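Local coordinates for uncharacterized protein (Yersinia pestis, PDB 4RGI) that is of unknown function but carries a KTSC domain, a small alpha-beta fold of one antiparallel sheet and two helices, at residues F58-G61 against V62-K66. Residues are numbered along the deposited sequence; the frame is centred on the assembly and turned at random.
Sequences FFDG and VIKGK
Phe58 O accepts the amide of Val62 in a bent i to i+4 helical bond, whereas Phe59 O takes two: a similarly bent i+4 bond from Ile63 N at 3.2 Å and a nearly straight i+5 bond from Lys64 N at 2.9 Å, which widens the turn to pi-type. Val62 lays CG2 over the centre of the Phe58 ring, 3.8 Å from its centroid, while CG1 reaches past the rim beside CZ, a spread that beta-branching allows. With CG anti to the backbone N (chi1 171°) and beside the carbonyl carbon, the Phe59 ring meets the next turn. Lys64 CB covers a rim of one face there, its CE lies 3.6 Å from Phe59 CE2, and Ile63 CB packs against Phe59 CD1. The lysine thus lends the ring its aliphatic stem, then bends at chi3 so that NZ forms a salt bridge with Asp60 OD1 at 2.8 Å, from above the carboxylate plane; Asp60 OD2 makes a second with Arg13. A water bridges Asp60 O, Lys64 O and Lys66 NZ; between the lysines, Gly65 has a positive phi (72°), easily adopted without a side chain. In the fold, Phe58 meets Phe49 of helix 43-51, while Phe59 and Ile63 reach strand 25-30, Phe59 edge-to-face with Phe30 and Ile63 on Leu26, so this part of helix 55-63 is packed against both helix and sheet before the chain enters strand 69-72.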
loop_
_atom_site.group_PDB
_atom_site.type_symbol
_atom_site.label_atom_id
_atom_site.label_comp_id
_atom_site.label_asym_id
_atom_site.label_seq_id
_atom_site.Cartn_x
_atom_site.Cartn_y
_atom_site.Cartn_z
ATOM N N PHE A 58 5.809 -7.573 3.923
ATOM C CA PHE A 58 6.386 -6.295 3.518
ATOM C C PHE A 58 5.598 -5.156 4.147
ATOM O O PHE A 58 6.178 -4.210 4.656
ATOM C CB PHE A 58 6.414 -6.141 2.000
ATOM C CG PHE A 58 7.133 -4.902 1.539
ATOM C CD1 PHE A 58 6.479 -3.683 1.474
ATOM C CD2 PHE A 58 8.460 -4.963 1.187
ATOM C CE1 PHE A 58 7.136 -2.546 1.068
ATOM C CE2 PHE A 58 9.126 -3.825 0.776
ATOM C CZ PHE A 58 8.464 -2.617 0.717
ATOM N N PHE A 59 4.274 -5.245 4.121
ATOM C CA PHE A 59 3.477 -4.220 4.781
ATOM C C PHE A 59 3.870 -4.107 6.249
ATOM O O PHE A 59 4.106 -3.017 6.763
ATOM C CB PHE A 59 1.992 -4.507 4.670
ATOM C CG PHE A 59 1.155 -3.604 5.510
ATOM C CD1 PHE A 59 1.034 -2.262 5.197
ATOM C CD2 PHE A 59 0.504 -4.083 6.624
ATOM C CE1 PHE A 59 0.262 -1.424 5.974
ATOM C CE2 PHE A 59 -0.273 -3.246 7.412
ATOM C CZ PHE A 59 -0.394 -1.920 7.095
ATOM N N ASP A 60 3.958 -5.241 6.931
ATOM C CA ASP A 60 4.283 -5.217 8.359
ATOM C C ASP A 60 5.663 -4.642 8.650
ATOM O O ASP A 60 5.851 -3.934 9.645
ATOM C CB ASP A 60 4.197 -6.627 8.961
ATOM C CG ASP A 60 2.776 -7.079 9.190
ATOM O OD1 ASP A 60 1.894 -6.207 9.301
ATOM O OD2 ASP A 60 2.538 -8.304 9.274
ATOM N N GLY A 61 6.629 -4.928 7.787
ATOM C CA GLY A 61 8.007 -4.560 8.065
ATOM C C GLY A 61 8.434 -3.186 7.587
ATOM O O GLY A 61 9.365 -2.585 8.149
ATOM N N VAL A 62 7.764 -2.675 6.556
ATOM C CA VAL A 62 8.244 -1.476 5.886
ATOM C C VAL A 62 7.258 -0.316 5.907
ATOM O O VAL A 62 7.664 0.845 5.938
ATOM C CB VAL A 62 8.610 -1.801 4.428
ATOM C CG1 VAL A 62 9.170 -0.592 3.717
ATOM C CG2 VAL A 62 9.604 -2.948 4.399
ATOM N N ILE A 63 5.966 -0.628 5.886
ATOM C CA ILE A 63 4.960 0.424 5.724
ATOM C C ILE A 63 4.237 0.736 7.033
ATOM O O ILE A 63 4.119 1.897 7.425
ATOM C CB ILE A 63 3.900 0.043 4.656
ATOM C CG1 ILE A 63 4.557 -0.320 3.323
ATOM C CG2 ILE A 63 2.879 1.177 4.484
ATOM C CD1 ILE A 63 5.354 0.811 2.735
ATOM N N LYS A 64 3.762 -0.308 7.704
ATOM C CA LYS A 64 2.873 -0.146 8.848
ATOM C C LYS A 64 3.533 0.706 9.914
ATOM O O LYS A 64 4.630 0.405 10.358
ATOM C CB LYS A 64 2.484 -1.520 9.432
ATOM C CG LYS A 64 1.508 -1.438 10.606
ATOM C CD LYS A 64 1.569 -2.690 11.461
ATOM C CE LYS A 64 0.812 -3.798 10.815
ATOM N NZ LYS A 64 0.806 -5.036 11.654
ATOM N N GLY A 65 2.884 1.806 10.272
ATOM C CA GLY A 65 3.367 2.663 11.332
ATOM C C GLY A 65 4.589 3.478 10.995
ATOM O O GLY A 65 5.124 4.173 11.853
ATOM N N LYS A 66 5.042 3.392 9.750
ATOM C CA LYS A 66 6.231 4.124 9.334
ATOM C C LYS A 66 5.888 5.318 8.447
ATOM O O LYS A 66 6.740 6.154 8.153
ATOM C CB LYS A 66 7.204 3.188 8.619
ATOM C CG LYS A 66 7.695 2.088 9.559
ATOM C CD LYS A 66 9.114 1.686 9.301
ATOM C CE LYS A 66 9.651 0.899 10.490
ATOM N NZ LYS A 66 8.824 -0.302 10.744
HETATM O O HOH W 1 6.663 -1.271 9.634
#